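Local coordinates for protein oxygen-independent coproporphyrinogen III oxidase (Escherichia coli, PDB 1OLT) that catalyses the oxygen-independent oxidative decarboxylation of two propionate groups of coproporphyrinogen III to vinyl groups in heme biosynthesis, using a [4Fe-4S] cluster and S-adenosylmethionine, at residues Q91-R96 with E132-N137; R125-L130 with R160-N165. One frame throughout, in Å; residues are numbered along the deposited sequence. Where two conformers were deposited one is given.

Both interactions lie in the radical SAM core and share helix 120-133. Their centres are about 13 Å apart. Along the chain the segments alternate: 91-96, 125-130, 132-137, 160-165. Interaction 1 joins the end of helix 80-96 to the end of helix 120-133. Interaction 2 joins helix 120-133 to the turn after helix 154-161, from which the chain goes on into strand 166-172. Three successive helices are thus tied side by side over the parallel strands 105-112 and 140-146. The two contacts also meet directly, where CD1 of Ile93 packs against CD2 of Leu130 at 3.9 Å. Together they form part of the helical layer outside the sheet beside which the cluster and S-adenosylmethionine bind.

Interaction 1: Q91-R96 with E132-N137; sequences QEIVHR and ENFQFN
Ile93 turns CG2 anti to its backbone N and CG1 beside it (chi1 -72°), and this sends the CG2 methyl toward Asn133 and Phe134. The backbone of Asn133 directs CB toward Ile93, and its first torsion, with CG anti to the carbonyl carbon (chi1 -76°), lays the amide along that methyl. The contact belongs to the helical layer of the radical SAM core. It joins the last turn of helix 80-96 to the end of helix 120-133 and the loop leading toward strand 136-137. Ile93 and Asn133 cross at about a right angle, and their backbones come closest here, with the two CA atoms 7.3 Å apart. The methyl sits 3.7 Å from Asn133 CB and 3.9 Å from Asn133 ND2. The amide therefore adds bulk and makes no polar bond to segment 91-96. Its ND2 is instead hydrogen-bonded to the backbone O of Leu129, one turn back in its own helix. This bond probably holds the amide against that helix. Phe134 brings its ring to the same methyl obliquely. The ring is buried and also touches Val105 of strand 105-112 and Leu322 of strand 320-324. It thus packs between the helix ends and these two strands. Ile93 also touches Leu126 and Met324. No hydrogen bond crosses between the segments, so the join is purely van der Waals. At the ring, the nearest approach is Ile93 CG2 to Phe134 CE2, at 4.3 Å.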
loop_
_atom_site.group_PDB
_atom_site.type_symbol
_atom_site.label_atom_id
_atom_site.label_comp_id
_atom_site.label_asym_id
_atom_site.label_seq_id
_atom_site.Cartn_x
_atom_site.Cartn_y
_atom_site.Cartn_z
ATOM N N GLN A 91 -9.519 -18.718 14.425
ATOM C CA GLN A 91 -10.868 -18.455 14.912
ATOM C C GLN A 91 -11.536 -17.333 14.047
ATOM O O GLN A 91 -12.688 -17.465 13.620
ATOM C CB GLN A 91 -10.865 -18.085 16.374
ATOM C CG GLN A 91 -10.500 -19.237 17.366
ATOM C CD GLN A 91 -11.260 -20.486 17.119
ATOM O OE1 GLN A 91 -12.442 -20.417 16.852
ATOM N NE2 GLN A 91 -10.562 -21.635 17.071
ATOM N N GLU A 92 -10.788 -16.311 13.701
ATOM C CA GLU A 92 -11.344 -15.261 12.837
ATOM C C GLU A 92 -11.772 -15.849 11.467
ATOM O O GLU A 92 -12.895 -15.566 10.979
ATOM C CB GLU A 92 -10.379 -14.051 12.666
ATOM C CG GLU A 92 -11.022 -12.893 11.962
ATOM C CD GLU A 92 -10.072 -11.658 11.711
ATOM O OE1 GLU A 92 -8.859 -11.712 12.055
ATOM O OE2 GLU A 92 -10.576 -10.664 11.135
ATOM N N ILE A 93 -10.919 -16.679 10.896
ATOM C CA ILE A 93 -11.136 -17.255 9.612
ATOM C C ILE A 93 -12.352 -18.178 9.670
ATOM O O ILE A 93 -13.277 -18.126 8.789
ATOM C CB ILE A 93 -9.895 -17.990 9.114
ATOM C CG1 ILE A 93 -8.830 -16.955 8.721
ATOM C CG2 ILE A 93 -10.238 -18.874 7.990
ATOM C CD1 ILE A 93 -7.430 -17.476 8.665
ATOM N N VAL A 94 -12.401 -18.976 10.723
ATOM C CA VAL A 94 -13.483 -19.927 10.907
ATOM C C VAL A 94 -14.853 -19.240 11.028
ATOM O O VAL A 94 -15.831 -19.742 10.555
ATOM C CB VAL A 94 -13.113 -20.840 12.168
ATOM C CG1 VAL A 94 -14.237 -21.234 12.899
ATOM C CG2 VAL A 94 -12.221 -22.027 11.654
ATOM N N HIS A 95 -14.887 -18.066 11.651
ATOM C CA HIS A 95 -16.110 -17.313 11.779
ATOM C C HIS A 95 -16.487 -16.438 10.538
ATOM O O HIS A 95 -17.630 -16.346 10.238
ATOM C CB HIS A 95 -16.060 -16.473 13.051
ATOM C CG HIS A 95 -16.059 -17.314 14.304
ATOM N ND1 HIS A 95 -17.169 -17.431 15.118
ATOM C CD2 HIS A 95 -15.097 -18.100 14.867
ATOM C CE1 HIS A 95 -16.887 -18.240 16.135
ATOM N NE2 HIS A 95 -15.648 -18.671 15.998
ATOM N N ARG A 96 -15.518 -15.839 9.851
ATOM C CA ARG A 96 -15.775 -14.920 8.724
ATOM C C ARG A 96 -15.904 -15.627 7.398
ATOM O O ARG A 96 -16.797 -15.301 6.604
ATOM C CB ARG A 96 -14.693 -13.857 8.592
ATOM C CG ARG A 96 -14.770 -12.772 9.612
ATOM C CD ARG A 96 -16.043 -12.002 9.456
ATOM N NE ARG A 96 -16.127 -10.731 10.153
ATOM C CZ ARG A 96 -17.209 -10.287 10.810
ATOM N NH1 ARG A 96 -18.272 -11.047 11.009
ATOM N NH2 ARG A 96 -17.199 -9.072 11.348
ATOM N N GLU A 132 -8.265 -23.853 2.752
ATOM C CA GLU A 132 -9.356 -24.736 3.098
ATOM C C GLU A 132 -10.611 -23.993 3.425
ATOM O O GLU A 132 -11.641 -24.610 3.459
ATOM C CB GLU A 132 -8.975 -25.650 4.284
ATOM C CG GLU A 132 -7.947 -26.668 3.803
ATOM C CD GLU A 132 -7.575 -27.693 4.873
ATOM O OE1 GLU A 132 -7.838 -27.431 6.080
ATOM O OE2 GLU A 132 -6.977 -28.710 4.462
ATOM N N ASN A 133 -10.548 -22.692 3.691
ATOM C CA ASN A 133 -11.745 -21.952 4.062
ATOM C C ASN A 133 -12.267 -20.954 3.024
ATOM O O ASN A 133 -13.382 -20.477 3.161
ATOM C CB ASN A 133 -11.530 -21.249 5.398
ATOM C CG ASN A 133 -11.614 -22.232 6.536
ATOM O OD1 ASN A 133 -12.682 -22.646 6.847
ATOM N ND2 ASN A 133 -10.451 -22.662 7.106
ATOM N N PHE A 134 -11.451 -20.665 2.017
ATOM C CA PHE A 134 -11.836 -19.832 0.881
ATOM C C PHE A 134 -11.464 -20.578 -0.391
ATOM O O PHE A 134 -10.498 -21.370 -0.404
ATOM C CB PHE A 134 -11.084 -18.468 0.890
ATOM C CG PHE A 134 -11.344 -17.611 2.105
ATOM C CD1 PHE A 134 -12.410 -16.757 2.147
ATOM C CD2 PHE A 134 -10.472 -17.638 3.202
ATOM C CE1 PHE A 134 -12.620 -15.940 3.232
ATOM C CE2 PHE A 134 -10.673 -16.839 4.284
ATOM C CZ PHE A 134 -11.740 -15.984 4.307
ATOM N N GLN A 135 -12.198 -20.318 -1.449
ATOM C CA GLN A 135 -11.929 -20.875 -2.756
ATOM C C GLN A 135 -10.986 -19.972 -3.582
ATOM O O GLN A 135 -11.379 -18.914 -4.049
ATOM C CB GLN A 135 -13.257 -21.097 -3.514
ATOM C CG GLN A 135 -13.064 -22.089 -4.663
ATOM C CD GLN A 135 -14.358 -22.571 -5.328
ATOM O OE1 GLN A 135 -15.457 -22.583 -4.703
ATOM N NE2 GLN A 135 -14.236 -22.997 -6.606
ATOM N N PHE A 136 -9.753 -20.429 -3.774
ATOM C CA PHE A 136 -8.723 -19.664 -4.472
ATOM C C PHE A 136 -8.768 -19.967 -5.943
ATOM O O PHE A 136 -8.837 -21.150 -6.338
ATOM C CB PHE A 136 -7.331 -20.052 -3.977
ATOM C CG PHE A 136 -6.920 -19.358 -2.753
ATOM C CD1 PHE A 136 -7.630 -19.536 -1.561
ATOM C CD2 PHE A 136 -5.841 -18.531 -2.759
ATOM C CE1 PHE A 136 -7.248 -18.907 -0.420
ATOM C CE2 PHE A 136 -5.455 -17.861 -1.594
ATOM C CZ PHE A 136 -6.183 -18.054 -0.435
ATOM N N ASN A 137 -8.724 -18.919 -6.767
ATOM C CA ASN A 137 -8.521 -19.125 -8.205
ATOM C C ASN A 137 -7.101 -19.732 -8.382
ATOM O O ASN A 137 -6.155 -19.407 -7.654
ATOM C CB ASN A 137 -8.609 -17.822 -9.029
ATOM C CG ASN A 137 -9.981 -17.194 -9.011
ATOM O OD1 ASN A 137 -10.978 -17.846 -8.676
ATOM N ND2 ASN A 137 -10.052 -15.910 -9.394
#

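Interaction 2: R125-L130 with R160-N165; sequences RLMKLL and RAEGFN
A methionine sulfur lying against a phenylalanine ring sets this contact apart. Met127 was modelled in two conformers, and its contacts are those of the one given. In it, SD of Met127 is 3.8 Å from CZ of Phe164 and 4.6 Å from the ring centroid. It stands 50° off the ring normal, an oblique Met-aromatic contact. The Met127 chain bends at chi2 and again at chi3. The first bend brings SD to the ring, while CG stays 3.9 Å from Phe164 CE1. The ring is buried. It also meets Trp110 edge-to-face and touches Ile142 and Ile144 of strand 140-146.

Glu162 approaches Met127 from the turn. The two side chains slide past each other in opposite directions, and OE1 of Glu162 lies 3.7 Å from CB of Met127. This is a van der Waals contact with the aliphatic part of Met127. The other carboxylate oxygen, OE2, is hydrogen-bonded to OG of Ser124, which lies in the same helix as Met127. The carboxylate thus bridges from the turn to helix 120-133.

The turn itself is a Schellman motif. Gly163 has a positive phi of 105°, and its N is hydrogen-bonded to O of Arg160 at 3.0 Å. Having no CB, glycine takes this phi without crowding the preceding carbonyl. Arg160 adds a side-chain bond, from NH1 to O of Phe164 (3.0 Å), with an N-H...O angle of 146°. The donor is tilted well out of the carbonyl plane. Beyond the turn, Asn165 pairs with Ile142. In this protein the Schellman turn links helix 154-161 to strand 166-172, an alpha-to-beta return of the parallel beta/alpha repeat in the radical SAM core, a member of the TIM-barrel clan.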
loop_
_atom_site.group_PDB
_atom_site.type_symbol
_atom_site.label_atom_id
_atom_site.label_comp_id
_atom_site.label_asym_id
_atom_site.label_seq_id
_atom_site.Cartn_x
_atom_site.Cartn_y
_atom_site.Cartn_z
ATOM N N ARG A 125 0.863 -23.432 8.035
ATOM C CA ARG A 125 -0.380 -23.483 8.797
ATOM C C ARG A 125 -1.402 -22.390 8.330
ATOM O O ARG A 125 -2.588 -22.658 8.172
ATOM C CB ARG A 125 -0.129 -23.339 10.298
ATOM C CG ARG A 125 -1.389 -23.381 11.175
ATOM C CD ARG A 125 -1.124 -23.105 12.677
ATOM N NE ARG A 125 -2.393 -22.949 13.363
ATOM C CZ ARG A 125 -2.520 -22.448 14.569
ATOM N NH1 ARG A 125 -1.464 -22.044 15.243
ATOM N NH2 ARG A 125 -3.739 -22.356 15.124
ATOM N N LEU A 126 -0.945 -21.170 8.190
ATOM C CA LEU A 126 -1.812 -20.120 7.785
ATOM C C LEU A 126 -2.322 -20.288 6.388
ATOM O O LEU A 126 -3.515 -20.055 6.146
ATOM C CB LEU A 126 -1.155 -18.765 7.987
ATOM C CG LEU A 126 -1.970 -17.534 7.632
ATOM C CD1 LEU A 126 -3.341 -17.493 8.303
ATOM C CD2 LEU A 126 -1.201 -16.342 7.976
ATOM N N MET A 127 -1.434 -20.641 5.439
ATOM C CA MET A 127 -1.869 -20.844 4.074
ATOM C C MET A 127 -2.940 -21.930 3.972
ATOM O O MET A 127 -3.888 -21.832 3.227
ATOM C CB MET A 127 -0.710 -21.198 3.169
ATOM C CG MET A 127 0.122 -20.061 2.790
ATOM S SD MET A 127 -0.865 -18.733 1.972
ATOM C CE MET A 127 -1.853 -19.631 0.938
ATOM N N LYS A 128 -2.748 -22.997 4.740
ATOM C CA LYS A 128 -3.665 -24.128 4.775
ATOM C C LYS A 128 -5.028 -23.695 5.314
ATOM O O LYS A 128 -6.067 -24.072 4.756
ATOM C CB LYS A 128 -3.064 -25.298 5.599
ATOM C CG LYS A 128 -3.983 -26.533 5.771
ATOM C CD LYS A 128 -3.343 -27.616 6.680
ATOM C CE LYS A 128 -4.247 -28.852 6.815
ATOM N NZ LYS A 128 -3.434 -30.117 6.724
ATOM N N LEU A 129 -5.043 -22.882 6.363
ATOM C CA LEU A 129 -6.315 -22.338 6.889
ATOM C C LEU A 129 -7.066 -21.519 5.809
ATOM O O LEU A 129 -8.283 -21.607 5.672
ATOM C CB LEU A 129 -6.066 -21.403 8.057
ATOM C CG LEU A 129 -5.744 -22.085 9.375
ATOM C CD1 LEU A 129 -5.241 -21.039 10.329
ATOM C CD2 LEU A 129 -6.979 -22.786 9.886
ATOM N N LEU A 130 -6.318 -20.741 5.064
ATOM C CA LEU A 130 -6.885 -19.836 4.042
ATOM C C LEU A 130 -7.428 -20.685 2.887
ATOM O O LEU A 130 -8.553 -20.455 2.463
ATOM C CB LEU A 130 -5.816 -18.815 3.572
ATOM C CG LEU A 130 -5.495 -17.757 4.593
ATOM C CD1 LEU A 130 -4.231 -16.986 4.233
ATOM C CD2 LEU A 130 -6.699 -16.810 4.848
ATOM N N ARG A 160 7.332 -20.225 -2.328
ATOM C CA ARG A 160 6.979 -20.673 -3.642
ATOM C C ARG A 160 6.181 -21.996 -3.641
ATOM O O ARG A 160 5.166 -22.144 -4.362
ATOM C CB ARG A 160 8.237 -20.857 -4.411
ATOM C CG ARG A 160 8.018 -20.695 -5.760
ATOM C CD ARG A 160 7.980 -19.195 -6.264
ATOM N NE ARG A 160 7.752 -19.420 -7.705
ATOM C CZ ARG A 160 6.551 -19.581 -8.229
ATOM N NH1 ARG A 160 5.437 -19.419 -7.491
ATOM N NH2 ARG A 160 6.445 -19.848 -9.494
ATOM N N ALA A 161 6.603 -22.959 -2.830
ATOM C CA ALA A 161 5.890 -24.237 -2.765
ATOM C C ALA A 161 4.510 -24.019 -2.178
ATOM O O ALA A 161 3.608 -24.754 -2.513
ATOM C CB ALA A 161 6.696 -25.372 -1.918
ATOM N N GLU A 162 4.350 -23.023 -1.329
ATOM C CA GLU A 162 3.031 -22.667 -0.779
ATOM C C GLU A 162 2.183 -21.823 -1.705
ATOM O O GLU A 162 1.044 -21.578 -1.405
ATOM C CB GLU A 162 3.150 -21.963 0.582
ATOM C CG GLU A 162 3.744 -22.832 1.669
ATOM C CD GLU A 162 2.783 -23.943 2.179
ATOM O OE1 GLU A 162 1.563 -23.856 1.929
ATOM O OE2 GLU A 162 3.270 -24.888 2.821
ATOM N N GLY A 163 2.721 -21.420 -2.857
ATOM C CA GLY A 163 1.932 -20.815 -3.920
ATOM C C GLY A 163 2.167 -19.293 -3.967
ATOM O O GLY A 163 1.552 -18.611 -4.789
ATOM N N PHE A 164 3.080 -18.776 -3.157
ATOM C CA PHE A 164 3.400 -17.329 -3.297
ATOM C C PHE A 164 4.077 -17.069 -4.634
ATOM O O PHE A 164 4.938 -17.833 -5.032
ATOM C CB PHE A 164 4.251 -16.829 -2.162
ATOM C CG PHE A 164 3.496 -16.679 -0.865
ATOM C CD1 PHE A 164 3.366 -17.749 0.012
ATOM C CD2 PHE A 164 2.888 -15.488 -0.527
ATOM C CE1 PHE A 164 2.697 -17.583 1.181
ATOM C CE2 PHE A 164 2.160 -15.365 0.651
ATOM C CZ PHE A 164 2.105 -16.402 1.506
ATOM N N ASN A 165 3.646 -16.034 -5.335
ATOM C CA ASN A 165 4.225 -15.664 -6.653
ATOM C C ASN A 165 4.726 -14.213 -6.793
ATOM O O ASN A 165 5.267 -13.829 -7.875
ATOM C CB ASN A 165 3.280 -16.046 -7.803
ATOM C CG ASN A 165 1.828 -15.600 -7.584
ATOM O OD1 ASN A 165 1.542 -14.549 -7.024
ATOM N ND2 ASN A 165 0.915 -16.402 -8.076
#